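Local structure of enoyl-CoA hydratase (Bacillus halodurans, 3LKE) at residues T18-E23 and Q55-A60; A60-G65 and A106-Y111; R125-R130 and E185-K190. The protein probably acts as an enoyl-CoA hydratase of the crotonase family, adding water across the double bond of enoyl-CoA thioesters. One frame throughout, in Å; residues are numbered along the deposited sequence.

Contact 1: T18-E23 and Q55-A60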
ATOM      1  N   THR A  18      24.255   5.600 -19.512  1.00 27.16           N
ATOM      2  CA  THR A  18      24.480   7.026 -19.294  1.00 26.61           C
ATOM      3  C   THR A  18      23.769   7.892 -20.318  1.00 26.20           C
ATOM      4  O   THR A  18      23.967   7.739 -21.532  1.00 26.23           O
ATOM      5  CB  THR A  18      26.001   7.353 -19.344  1.00 29.24           C
ATOM      6  OG1 THR A  18      26.686   6.522 -18.400  1.00 28.59           O
ATOM      7  CG2 THR A  18      26.258   8.816 -19.006  1.00 28.36           C
ATOM      8  N   LEU A  19      22.927   8.797 -19.833  1.00 25.41           N
ATOM      9  CA  LEU A  19      22.229   9.726 -20.703  1.00 23.43           C
ATOM     10  C   LEU A  19      23.180  10.854 -21.076  1.00 23.96           C
ATOM     11  O   LEU A  19      23.814  11.449 -20.208  1.00 24.67           O
ATOM     12  CB  LEU A  19      21.002  10.311 -20.011  1.00 24.53           C
ATOM     13  CG  LEU A  19      20.024   9.309 -19.386  1.00 28.17           C
ATOM     14  CD1 LEU A  19      18.874  10.053 -18.741  1.00 30.64           C
ATOM     15  CD2 LEU A  19      19.523   8.331 -20.430  1.00 28.58           C
ATOM     16  N   ASP A  20      23.245  11.151 -22.370  1.00 26.04           N
ATOM     17  CA  ASP A  20      24.185  12.135 -22.893  1.00 26.57           C
ATOM     18  C   ASP A  20      23.540  12.867 -24.071  1.00 28.18           C
ATOM     19  O   ASP A  20      23.819  12.572 -25.234  1.00 28.76           O
ATOM     20  CB  ASP A  20      25.472  11.426 -23.316  1.00 27.74           C
ATOM     21  CG  ASP A  20      26.595  12.395 -23.646  1.00 31.79           C
ATOM     22  OD1 ASP A  20      26.386  13.614 -23.499  1.00 30.36           O
ATOM     23  OD2 ASP A  20      27.679  11.925 -24.049  1.00 33.42           O
ATOM     24  N   TYR A  21      22.670  13.823 -23.762  1.00 26.40           N
ATOM     25  CA  TYR A  21      21.870  14.515 -24.768  1.00 26.67           C
ATOM     26  C   TYR A  21      21.831  15.986 -24.410  1.00 28.31           C
ATOM     27  O   TYR A  21      20.778  16.525 -24.117  1.00 24.80           O
ATOM     28  CB  TYR A  21      20.449  13.943 -24.763  1.00 28.10           C
ATOM     29  CG  TYR A  21      19.572  14.245 -25.966  1.00 28.99           C
ATOM     30  CD1 TYR A  21      20.030  15.004 -27.037  1.00 31.70           C
ATOM     31  CD2 TYR A  21      18.266  13.753 -26.026  1.00 29.21           C
ATOM     32  CE1 TYR A  21      19.213  15.262 -28.137  1.00 31.72           C
ATOM     33  CE2 TYR A  21      17.449  14.001 -27.115  1.00 30.26           C
ATOM     34  CZ  TYR A  21      17.920  14.755 -28.170  1.00 33.94           C
ATOM     35  OH  TYR A  21      17.094  15.003 -29.255  1.00 32.15           O
ATOM     36  N   PRO A  22      22.997  16.654 -24.439  1.00 26.61           N
ATOM     37  CA  PRO A  22      23.092  18.002 -23.867  1.00 27.42           C
ATOM     38  C   PRO A  22      22.204  19.018 -24.573  1.00 26.64           C
ATOM     39  O   PRO A  22      21.719  19.947 -23.938  1.00 27.10           O
ATOM     40  CB  PRO A  22      24.565  18.388 -24.071  1.00 30.26           C
ATOM     41  CG  PRO A  22      25.271  17.147 -24.486  1.00 33.80           C
ATOM     42  CD  PRO A  22      24.263  16.180 -25.021  1.00 30.26           C
ATOM     43  N   GLU A  23      22.024  18.863 -25.879  1.00 28.66           N
ATOM     44  CA  GLU A  23      21.198  19.791 -26.635  1.00 31.99           C
ATOM     45  C   GLU A  23      19.844  19.972 -25.966  1.00 33.28           C
ATOM     46  O   GLU A  23      19.376  21.096 -25.774  1.00 31.03           O
ATOM     47  CB  GLU A  23      20.979  19.285 -28.060  1.00 33.44           C
ATOM     48  CG  GLU A  23      19.955  20.104 -28.825  1.00 38.91           C
ATOM     49  CD  GLU A  23      19.629  19.526 -30.191  1.00 45.80           C
ATOM     50  OE1 GLU A  23      20.015  18.364 -30.468  1.00 46.97           O
ATOM     51  OE2 GLU A  23      18.979  20.241 -30.986  1.00 46.79           O
ATOM     52  N   GLN A  55      22.238   6.712 -15.203  1.00 25.42           N
ATOM     53  CA  GLN A  55      22.856   7.946 -14.727  1.00 22.72           C
ATOM     54  C   GLN A  55      22.960   8.978 -15.850  1.00 20.66           C
ATOM     55  O   GLN A  55      22.660   8.678 -16.998  1.00 23.74           O
ATOM     56  CB  GLN A  55      24.257   7.648 -14.172  1.00 26.34           C
ATOM     57  CG  GLN A  55      25.206   7.048 -15.196  1.00 26.83           C
ATOM     58  CD  GLN A  55      26.536   6.621 -14.568  1.00 26.22           C
ATOM     59  OE1 GLN A  55      26.700   6.645 -13.346  1.00 26.95           O
ATOM     60  NE2 GLN A  55      27.485   6.231 -15.406  1.00 29.08           N
ATOM     61  N   SER A  56      23.390  10.187 -15.490  1.00 25.13           N
ATOM     62  CA  SER A  56      23.585  11.278 -16.434  1.00 25.27           C
ATOM     63  C   SER A  56      25.049  11.680 -16.393  1.00 25.91           C
ATOM     64  O   SER A  56      25.656  11.718 -15.316  1.00 26.26           O
ATOM     65  CB  SER A  56      22.737  12.493 -16.055  1.00 23.83           C
ATOM     66  OG  SER A  56      23.079  13.611 -16.878  1.00 24.06           O
ATOM     67  N   LYS A  57      25.603  11.986 -17.557  1.00 29.58           N
ATOM     68  CA  LYS A  57      27.000  12.403 -17.648  1.00 30.56           C
ATOM     69  C   LYS A  57      27.149  13.902 -17.415  1.00 33.48           C
ATOM     70  O   LYS A  57      28.266  14.428 -17.386  1.00 34.62           O
ATOM     71  CB  LYS A  57      27.588  12.041 -19.013  1.00 34.88           C
ATOM     72  CG  LYS A  57      29.069  12.360 -19.122  1.00 43.69           C
ATOM     73  CD  LYS A  57      29.527  12.505 -20.560  1.00 39.68           C
ATOM     74  CE  LYS A  57      29.393  11.202 -21.321  1.00 41.33           C
ATOM     75  NZ  LYS A  57      30.599  11.005 -22.178  1.00 42.04           N
ATOM     76  N   HIS A  58      26.029  14.596 -17.257  1.00 29.27           N
ATOM     77  CA  HIS A  58      26.063  16.046 -17.165  1.00 28.37           C
ATOM     78  C   HIS A  58      25.711  16.558 -15.781  1.00 30.54           C
ATOM     79  O   HIS A  58      24.645  16.257 -15.228  1.00 28.14           O
ATOM     80  CB  HIS A  58      25.192  16.681 -18.251  1.00 27.27           C
ATOM     81  CG  HIS A  58      25.581  16.263 -19.632  1.00 27.71           C
ATOM     82  ND1 HIS A  58      26.693  16.770 -20.279  1.00 30.84           N
ATOM     83  CD2 HIS A  58      25.031  15.364 -20.482  1.00 28.10           C
ATOM     84  CE1 HIS A  58      26.802  16.208 -21.467  1.00 28.31           C
ATOM     85  NE2 HIS A  58      25.805  15.355 -21.619  1.00 28.70           N
ATOM     86  N   ARG A  59      26.634  17.332 -15.228  1.00 29.36           N
ATOM     87  CA  ARG A  59      26.552  17.818 -13.861  1.00 31.81           C
ATOM     88  C   ARG A  59      25.234  18.540 -13.568  1.00 35.73           C
ATOM     89  O   ARG A  59      24.625  18.323 -12.521  1.00 33.29           O
ATOM     90  CB  ARG A  59      27.749  18.736 -13.576  1.00 37.13           C
ATOM     91  CG  ARG A  59      27.802  19.308 -12.163  1.00 41.33           C
ATOM     92  CD  ARG A  59      29.154  19.961 -11.890  1.00 46.38           C
ATOM     93  NE  ARG A  59      30.253  19.017 -12.088  1.00 47.57           N
ATOM     94  CZ  ARG A  59      31.136  19.078 -13.081  1.00 52.65           C
ATOM     95  NH1 ARG A  59      31.077  20.056 -13.975  1.00 45.58           N
ATOM     96  NH2 ARG A  59      32.092  18.161 -13.171  1.00 54.81           N
ATOM     97  N   ALA A  60      24.785  19.375 -14.501  1.00 30.14           N
ATOM     98  CA  ALA A  60      23.675  20.287 -14.220  1.00 34.28           C
ATOM     99  C   ALA A  60      22.302  19.626 -14.091  1.00 30.59           C
ATOM    100  O   ALA A  60      21.424  20.151 -13.414  1.00 36.19           O
ATOM    101  CB  ALA A  60      23.621  21.407 -15.258  1.00 36.84           C
TER
HETATM  102  O   HOH W   1      30.358  12.396 -24.804  1.00 34.34           O
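The carboxylate oxygen OD2 of D20 has several partners: it forms a long salt bridge with NZ of K57 at 3.6 Å, accepts a hydrogen bond from a water that in turn accepts from that NZ, and is hydrogen-bonded to H7 NE2 of the antiparallel neighbour strand. Its sister oxygen OD1 meets NE2 of H58 at 2.6 Å, on the anti side and 34° out of the carboxylate plane. With each oxygen held by different groups, rotation of the carboxylate is restricted. The lysine chain crosses D20 at a slant, its bends at chi3 and chi4 placing CE 3.3 Å from OD2, while P22 CG sits obliquely against the imidazole, 3.4 Å from H58 NE2.

Behind this polar end the strands pair in parallel. L19 uses both backbone groups, its N donating to Q55 O and its O accepting from K57 N at 3.2 Å. On one face, the T18 methyl CG2 lies anti to the backbone N (chi1 -55° for OG1) and presses tightly on K57 CB at 3.5 Å; beta-branched threonine thus offers a methyl to one neighbour and a hydroxyl to the other. Q55 NE2 reaches that hydroxyl, T18 OG1, at 3.1 Å, almost exactly in its own amide plane. L19 and S56 face the opposite side, where S56 OG accepts from H58 N in an ST turn and is bonded to Y61 O, just where the strand ends and the chain turns into the loop.

The arrangement is that of a beta-alpha-beta unit of the crotonase fold: strand 14-19, helix 30-45, strand 51-56.

Contact 2: A60-G65 and A106-Y111; sequences AYFSSG and ALINGY
Y111 and F62 bury the most surface here, and Y61 joins them through its CB. That methylene stands over one face of the Y111 ring, 3.6 Å from the ring centroid in a CH-pi contact, shifted toward the rim near CZ. Y111 reaches this place because its CG lies between the backbone N and carbonyl carbon (chi1 61°), which folds the ring back over the neighbouring chain; S64 CB then meets the ring edge in plane, and Y113 stacks on it from outside the contact. Replacing Y111 by an alanine would probably leave Y61 CB and S64 CB without their aromatic surface and open a gap beside the loop.

The F62 ring meets the I108 side chain. CD1 of I108 sits 3.8 Å above the centre of the ring, a CH-pi contact squarely over the face, where an isoleucine's terminal methyl suits an aromatic ring. N109 OD1 approaches the ring edge in its plane, 3.8 Å from F62 CD1, the amide turned 77° against the ring, while N109 ND2 is taken up by H58 O. Glycine suits position 110, since any CB would run into A60 O and Y61 N.

The backbone is fixed by one forked acceptor: Y111 O takes F62 N at 2.8 Å and S63 N at 3.0 Å, the first donor tilted 22° from the carbonyl plane and the second lying in it. S63 OG receives G65 N in an ST turn and also hydrogen-bonds to N26 O. In relatives this loop lends a backbone N-H to the oxyanion hole, consistent with a similar role here. Across the contact itself no charges pair; it rests on aromatic faces and a shared carbonyl oxygen, so it depends on close fit and backbone bonding, not on charge.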
ATOM      1  N   ALA A  60      24.785  19.375 -14.501  1.00 30.14           N
ATOM      2  CA  ALA A  60      23.675  20.287 -14.220  1.00 34.28           C
ATOM      3  C   ALA A  60      22.302  19.626 -14.091  1.00 30.59           C
ATOM      4  O   ALA A  60      21.424  20.151 -13.414  1.00 36.19           O
ATOM      5  CB  ALA A  60      23.621  21.407 -15.258  1.00 36.84           C
ATOM      6  N   TYR A  61      22.104  18.485 -14.740  1.00 30.42           N
ATOM      7  CA  TYR A  61      20.758  17.914 -14.807  1.00 27.73           C
ATOM      8  C   TYR A  61      20.786  16.402 -14.913  1.00 28.28           C
ATOM      9  O   TYR A  61      21.697  15.828 -15.499  1.00 25.01           O
ATOM     10  CB  TYR A  61      20.022  18.482 -16.027  1.00 29.83           C
ATOM     11  CG  TYR A  61      20.879  18.502 -17.277  1.00 30.18           C
ATOM     12  CD1 TYR A  61      20.962  17.393 -18.119  1.00 28.05           C
ATOM     13  CD2 TYR A  61      21.620  19.628 -17.606  1.00 31.26           C
ATOM     14  CE1 TYR A  61      21.748  17.414 -19.265  1.00 28.29           C
ATOM     15  CE2 TYR A  61      22.411  19.660 -18.742  1.00 31.73           C
ATOM     16  CZ  TYR A  61      22.473  18.553 -19.570  1.00 28.75           C
ATOM     17  OH  TYR A  61      23.277  18.592 -20.691  1.00 30.65           O
ATOM     18  N   PHE A  62      19.780  15.743 -14.348  1.00 27.35           N
ATOM     19  CA  PHE A  62      19.599  14.340 -14.667  1.00 24.58           C
ATOM     20  C   PHE A  62      18.814  14.214 -15.960  1.00 22.12           C
ATOM     21  O   PHE A  62      19.279  13.618 -16.925  1.00 23.17           O
ATOM     22  CB  PHE A  62      18.847  13.582 -13.568  1.00 23.62           C
ATOM     23  CG  PHE A  62      18.583  12.157 -13.932  1.00 25.15           C
ATOM     24  CD1 PHE A  62      19.601  11.227 -13.881  1.00 22.62           C
ATOM     25  CD2 PHE A  62      17.321  11.747 -14.348  1.00 24.78           C
ATOM     26  CE1 PHE A  62      19.380   9.913 -14.234  1.00 25.16           C
ATOM     27  CE2 PHE A  62      17.091  10.439 -14.701  1.00 26.08           C
ATOM     28  CZ  PHE A  62      18.119   9.515 -14.644  1.00 27.64           C
ATOM     29  N   SER A  63      17.599  14.756 -15.965  1.00 23.48           N
ATOM     30  CA  SER A  63      16.780  14.799 -17.180  1.00 23.84           C
ATOM     31  C   SER A  63      15.690  15.851 -17.088  1.00 26.29           C
ATOM     32  O   SER A  63      14.928  15.910 -16.111  1.00 26.65           O
ATOM     33  CB  SER A  63      16.158  13.435 -17.498  1.00 25.02           C
ATOM     34  OG  SER A  63      15.244  13.543 -18.589  1.00 25.96           O
ATOM     35  N   SER A  64      15.606  16.680 -18.118  1.00 24.89           N
ATOM     36  CA  SER A  64      14.583  17.707 -18.177  1.00 28.06           C
ATOM     37  C   SER A  64      13.203  17.134 -18.527  1.00 25.76           C
ATOM     38  O   SER A  64      12.207  17.856 -18.511  1.00 27.97           O
ATOM     39  CB  SER A  64      14.987  18.788 -19.187  1.00 29.16           C
ATOM     40  OG  SER A  64      15.124  18.233 -20.481  1.00 32.78           O
ATOM     41  N   GLY A  65      13.145  15.841 -18.837  1.00 27.24           N
ATOM     42  CA  GLY A  65      11.880  15.196 -19.163  1.00 27.57           C
ATOM     43  C   GLY A  65      11.467  15.547 -20.583  1.00 30.32           C
ATOM     44  O   GLY A  65      12.248  16.143 -21.319  1.00 26.61           O
ATOM     45  N   ALA A 106      18.826   4.055 -10.155  1.00 21.33           N
ATOM     46  CA  ALA A 106      18.930   5.338 -10.845  1.00 22.47           C
ATOM     47  C   ALA A 106      19.675   6.341  -9.980  1.00 22.29           C
ATOM     48  O   ALA A 106      19.398   6.484  -8.793  1.00 22.00           O
ATOM     49  CB  ALA A 106      17.537   5.864 -11.213  1.00 25.11           C
ATOM     50  N   LEU A 107      20.656   7.017 -10.571  1.00 23.98           N
ATOM     51  CA  LEU A 107      21.419   8.012  -9.828  1.00 21.78           C
ATOM     52  C   LEU A 107      20.984   9.387 -10.305  1.00 21.33           C
ATOM     53  O   LEU A 107      21.291   9.766 -11.440  1.00 24.84           O
ATOM     54  CB  LEU A 107      22.925   7.816 -10.063  1.00 21.63           C
ATOM     55  CG  LEU A 107      23.424   6.393  -9.810  1.00 21.80           C
ATOM     56  CD1 LEU A 107      24.929   6.277 -10.084  1.00 25.50           C
ATOM     57  CD2 LEU A 107      23.116   6.008  -8.373  1.00 25.69           C
ATOM     58  N   ILE A 108      20.257  10.108  -9.454  1.00 22.74           N
ATOM     59  CA  ILE A 108      19.715  11.409  -9.824  1.00 26.52           C
ATOM     60  C   ILE A 108      20.657  12.500  -9.344  1.00 21.53           C
ATOM     61  O   ILE A 108      20.635  12.864  -8.173  1.00 23.96           O
ATOM     62  CB  ILE A 108      18.330  11.665  -9.198  1.00 28.65           C
ATOM     63  CG1 ILE A 108      17.413  10.441  -9.350  1.00 27.79           C
ATOM     64  CG2 ILE A 108      17.701  12.911  -9.803  1.00 25.98           C
ATOM     65  CD1 ILE A 108      17.165  10.031 -10.805  1.00 27.42           C
ATOM     66  N   ASN A 109      21.467  13.019 -10.260  1.00 27.16           N
ATOM     67  CA  ASN A 109      22.528  13.955  -9.887  1.00 30.82           C
ATOM     68  C   ASN A 109      22.075  15.411  -9.855  1.00 31.06           C
ATOM     69  O   ASN A 109      22.443  16.157  -8.959  1.00 34.90           O
ATOM     70  CB  ASN A 109      23.738  13.795 -10.802  1.00 28.64           C
ATOM     71  CG  ASN A 109      23.410  14.081 -12.258  1.00 30.77           C
ATOM     72  OD1 ASN A 109      22.429  13.577 -12.789  1.00 28.45           O
ATOM     73  ND2 ASN A 109      24.234  14.885 -12.907  1.00 32.65           N
ATOM     74  N   GLY A 110      21.275  15.805 -10.838  1.00 30.18           N
ATOM     75  CA  GLY A 110      20.764  17.162 -10.916  1.00 29.80           C
ATOM     76  C   GLY A 110      19.259  17.120 -11.101  1.00 29.53           C
ATOM     77  O   GLY A 110      18.607  16.157 -10.686  1.00 29.46           O
ATOM     78  N   TYR A 111      18.690  18.136 -11.741  1.00 26.26           N
ATOM     79  CA  TYR A 111      17.223  18.191 -11.773  1.00 27.87           C
ATOM     80  C   TYR A 111      16.617  17.076 -12.618  1.00 23.94           C
ATOM     81  O   TYR A 111      17.232  16.569 -13.555  1.00 22.38           O
ATOM     82  CB  TYR A 111      16.683  19.578 -12.144  1.00 28.73           C
ATOM     83  CG  TYR A 111      17.074  20.109 -13.500  1.00 30.08           C
ATOM     84  CD1 TYR A 111      16.444  19.656 -14.652  1.00 28.56           C
ATOM     85  CD2 TYR A 111      18.046  21.096 -13.626  1.00 31.54           C
ATOM     86  CE1 TYR A 111      16.780  20.149 -15.889  1.00 32.17           C
ATOM     87  CE2 TYR A 111      18.388  21.598 -14.867  1.00 35.42           C
ATOM     88  CZ  TYR A 111      17.751  21.118 -15.997  1.00 33.01           C
ATOM     89  OH  TYR A 111      18.080  21.596 -17.246  1.00 36.84           O
TER

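Contact 3: R125-R130 and E185-K190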
ATOM      1  N   ARG A 125      15.970   1.014  -6.785  1.00 22.34           N
ATOM      2  CA  ARG A 125      16.409   2.017  -5.833  1.00 21.88           C
ATOM      3  C   ARG A 125      16.757   3.278  -6.607  1.00 23.25           C
ATOM      4  O   ARG A 125      17.273   3.206  -7.711  1.00 25.56           O
ATOM      5  CB  ARG A 125      17.622   1.513  -5.024  1.00 24.60           C
ATOM      6  CG  ARG A 125      17.991   2.388  -3.834  1.00 26.58           C
ATOM      7  CD  ARG A 125      18.990   1.676  -2.898  1.00 22.61           C
ATOM      8  NE  ARG A 125      19.138   2.358  -1.613  1.00 24.26           N
ATOM      9  CZ  ARG A 125      18.313   2.228  -0.587  1.00 24.84           C
ATOM     10  NH1 ARG A 125      17.221   1.471  -0.701  1.00 26.37           N
ATOM     11  NH2 ARG A 125      18.554   2.883   0.547  1.00 25.33           N
ATOM     12  N   ARG A 126      16.393   4.418  -6.042  1.00 23.09           N
ATOM     13  CA  ARG A 126      16.714   5.709  -6.613  1.00 23.82           C
ATOM     14  C   ARG A 126      17.525   6.465  -5.584  1.00 21.80           C
ATOM     15  O   ARG A 126      17.078   6.649  -4.456  1.00 21.61           O
ATOM     16  CB  ARG A 126      15.428   6.477  -6.923  1.00 23.47           C
ATOM     17  CG  ARG A 126      14.645   5.975  -8.132  1.00 23.49           C
ATOM     18  CD  ARG A 126      13.706   4.819  -7.800  1.00 23.18           C
ATOM     19  NE  ARG A 126      12.626   5.239  -6.909  1.00 22.57           N
ATOM     20  CZ  ARG A 126      11.713   4.421  -6.386  1.00 23.26           C
ATOM     21  NH1 ARG A 126      11.724   3.128  -6.669  1.00 23.10           N
ATOM     22  NH2 ARG A 126      10.778   4.902  -5.586  1.00 22.06           N
ATOM     23  N   ILE A 127      18.722   6.908  -5.967  1.00 25.34           N
ATOM     24  CA  ILE A 127      19.596   7.649  -5.060  1.00 24.13           C
ATOM     25  C   ILE A 127      19.864   9.009  -5.684  1.00 23.23           C
ATOM     26  O   ILE A 127      20.212   9.086  -6.867  1.00 24.05           O
ATOM     27  CB  ILE A 127      20.953   6.932  -4.895  1.00 25.61           C
ATOM     28  CG1 ILE A 127      20.747   5.523  -4.316  1.00 25.11           C
ATOM     29  CG2 ILE A 127      21.882   7.748  -3.983  1.00 23.49           C
ATOM     30  CD1 ILE A 127      22.011   4.644  -4.379  1.00 26.72           C
ATOM     31  N   ALA A 128      19.694  10.076  -4.910  1.00 25.37           N
ATOM     32  CA  ALA A 128      19.874  11.425  -5.449  1.00 25.17           C
ATOM     33  C   ALA A 128      21.010  12.179  -4.758  1.00 25.39           C
ATOM     34  O   ALA A 128      21.283  11.967  -3.572  1.00 25.14           O
ATOM     35  CB  ALA A 128      18.577  12.221  -5.302  1.00 27.53           C
ATOM     36  N   LEU A 129      21.652  13.081  -5.492  1.00 27.29           N
ATOM     37  CA  LEU A 129      22.509  14.070  -4.847  1.00 26.24           C
ATOM     38  C   LEU A 129      21.610  15.069  -4.109  1.00 30.62           C
ATOM     39  O   LEU A 129      20.480  15.316  -4.527  1.00 30.62           O
ATOM     40  CB  LEU A 129      23.389  14.788  -5.881  1.00 26.45           C
ATOM     41  CG  LEU A 129      24.513  13.947  -6.501  1.00 25.08           C
ATOM     42  CD1 LEU A 129      25.352  14.780  -7.471  1.00 30.67           C
ATOM     43  CD2 LEU A 129      25.393  13.359  -5.404  1.00 29.48           C
ATOM     44  N   ARG A 130      22.109  15.631  -3.010  1.00 26.18           N
ATOM     45  CA  ARG A 130      21.373  16.638  -2.249  1.00 30.97           C
ATOM     46  C   ARG A 130      20.804  17.761  -3.123  1.00 31.98           C
ATOM     47  O   ARG A 130      19.708  18.265  -2.863  1.00 33.54           O
ATOM     48  CB  ARG A 130      22.275  17.235  -1.160  1.00 35.78           C
ATOM     49  CG  ARG A 130      21.653  18.384  -0.371  1.00 38.33           C
ATOM     50  CD  ARG A 130      20.742  17.880   0.734  1.00 40.52           C
ATOM     51  NE  ARG A 130      21.408  16.859   1.535  1.00 41.66           N
ATOM     52  CZ  ARG A 130      20.808  16.135   2.474  1.00 42.42           C
ATOM     53  NH1 ARG A 130      19.524  16.316   2.734  1.00 40.10           N
ATOM     54  NH2 ARG A 130      21.497  15.226   3.149  1.00 45.24           N
ATOM     55  N   GLU A 185      17.487   7.397  -0.789  1.00 23.08           N
ATOM     56  CA  GLU A 185      18.563   8.015  -0.022  1.00 28.57           C
ATOM     57  C   GLU A 185      19.192   9.181  -0.758  1.00 29.07           C
ATOM     58  O   GLU A 185      19.049   9.325  -1.987  1.00 25.56           O
ATOM     59  CB  GLU A 185      19.647   6.990   0.342  1.00 29.43           C
ATOM     60  CG  GLU A 185      20.252   6.264  -0.840  1.00 31.26           C
ATOM     61  CD  GLU A 185      21.339   5.274  -0.423  1.00 32.67           C
ATOM     62  OE1 GLU A 185      22.365   5.711   0.150  1.00 33.90           O
ATOM     63  OE2 GLU A 185      21.180   4.061  -0.682  1.00 29.11           O
ATOM     64  N   ILE A 186      19.895  10.007   0.011  1.00 26.93           N
ATOM     65  CA  ILE A 186      20.577  11.177  -0.516  1.00 23.83           C
ATOM     66  C   ILE A 186      22.062  11.041  -0.221  1.00 27.47           C
ATOM     67  O   ILE A 186      22.433  10.623   0.884  1.00 27.39           O
ATOM     68  CB  ILE A 186      20.044  12.452   0.152  1.00 26.96           C
ATOM     69  CG1 ILE A 186      18.555  12.640  -0.175  1.00 27.93           C
ATOM     70  CG2 ILE A 186      20.845  13.671  -0.276  1.00 30.37           C
ATOM     71  CD1 ILE A 186      17.925  13.846   0.487  1.00 24.87           C
ATOM     72  N   CYS A 187      22.892  11.358  -1.216  1.00 27.46           N
ATOM     73  CA  CYS A 187      24.326  11.559  -1.008  1.00 29.12           C
ATOM     74  C   CYS A 187      24.643  13.039  -1.204  1.00 34.10           C
ATOM     75  O   CYS A 187      24.050  13.696  -2.059  1.00 29.71           O
ATOM     76  CB  CYS A 187      25.143  10.702  -1.962  1.00 33.46           C
ATOM     77  SG  CYS A 187      24.901   8.948  -1.689  1.00 35.40           S
ATOM     78  N   GLU A 188      25.568  13.567  -0.405  1.00 34.13           N
ATOM     79  CA  GLU A 188      25.824  15.009  -0.401  1.00 31.83           C
ATOM     80  C   GLU A 188      26.570  15.536  -1.634  1.00 31.43           C
ATOM     81  O   GLU A 188      26.366  16.685  -2.032  1.00 30.63           O
ATOM     82  CB  GLU A 188      26.551  15.418   0.884  1.00 37.79           C
ATOM     83  CG  GLU A 188      25.816  15.029   2.158  1.00 38.66           C
ATOM     84  CD  GLU A 188      24.697  15.993   2.522  1.00 44.72           C
ATOM     85  OE1 GLU A 188      24.034  16.535   1.616  1.00 41.62           O
ATOM     86  OE2 GLU A 188      24.486  16.213   3.730  1.00 56.18           O
ATOM     87  N   ASN A 189      27.422  14.707  -2.240  1.00 32.94           N
ATOM     88  CA  ASN A 189      28.216  15.126  -3.390  1.00 32.26           C
ATOM     89  C   ASN A 189      28.639  13.953  -4.269  1.00 30.16           C
ATOM     90  O   ASN A 189      28.433  12.792  -3.914  1.00 32.92           O
ATOM     91  CB  ASN A 189      29.460  15.867  -2.912  1.00 35.60           C
ATOM     92  CG  ASN A 189      30.329  15.001  -2.040  1.00 30.64           C
ATOM     93  OD1 ASN A 189      30.807  13.956  -2.477  1.00 32.56           O
ATOM     94  ND2 ASN A 189      30.513  15.408  -0.790  1.00 35.58           N
ATOM     95  N   LYS A 190      29.243  14.265  -5.409  1.00 30.10           N
ATOM     96  CA  LYS A 190      29.609  13.255  -6.391  1.00 28.03           C
ATOM     97  C   LYS A 190      30.575  12.187  -5.870  1.00 36.42           C
ATOM     98  O   LYS A 190      30.462  11.008  -6.226  1.00 31.79           O
ATOM     99  CB  LYS A 190      30.211  13.924  -7.629  1.00 36.76           C
ATOM    100  CG  LYS A 190      30.715  12.947  -8.660  1.00 35.48           C
ATOM    101  CD  LYS A 190      31.214  13.684  -9.899  1.00 41.50           C
ATOM    102  CE  LYS A 190      31.647  12.721 -10.983  1.00 48.21           C
ATOM    103  NZ  LYS A 190      32.057  13.455 -12.216  1.00 49.47           N
TER
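This is a parallel strand pairing at the edge of the main six-stranded sheet of the crotonase fold, where strand 185-187 is the outermost strand within this chain and strand 125-129 its inner neighbour, their segment axes 4.7 Å apart and 34° from one another. The ladder runs A128 N to E185 O, C187 N to A128 O and R130 N to C187 O, the last two with donors tilted from the carbonyl plane.

Salt bridges frame this ladder. At one end R125, its chain extended, grips E185 side-on: NE at 2.8 Å and NH2 at 3.1 Å both reach the single oxygen OE2, which lies in the guanidinium plane, while the carboxylate stands 81° to it. NE meets the anti lone pair of OE2, and NH2 comes from above the carboxylate plane. R196 is a further partner of OE2; with two arginines beside it, this carboxylate is likely to stay charged. E185 CG packs on I127 CG1 at 3.6 Å, the two chains side by side, so glutamate offers an apolar stem and a charged end.

I127 and L129 share that face with C187, and helix 190-205 covers it through L193; I127 CG2 rests 4.0 Å from C187 SG. A128 and I186 take the other face, where helix 174-180 lies against I186. R126 NH1 makes a salt bridge with E160 of a second subunit. N189 is the N-cap of helix 190-205, its OD1 accepting from E192 N.

At the other end R130 bends at chi2 (82°), lying beside E188 and laying one guanidinium face over I186 CG2, 3.6 Å from the plane, while NE bonds E188 OE1 at 2.6 Å.

The three contacts follow one another along the chain and step across the same six-stranded sheet: contact 1 joins strands 14-19 and 51-56, contact 2 brings the loop after strand 51-56 to the end of strand 103-108, and contact 3 pairs strands 125-129 and 185-187. The centres of contacts 1 and 2 lie about 8 Å apart, those of 2 and 3 about 11 Å, and those of 1 and 3 about 16 Å. Contacts 1 and 2 touch and share A60; I108 pairs with I127 and L129 between contacts 2 and 3. Contact 2 thus bridges the other two, connecting neighbouring strand ends and the loops leaving them step by step across the sheet.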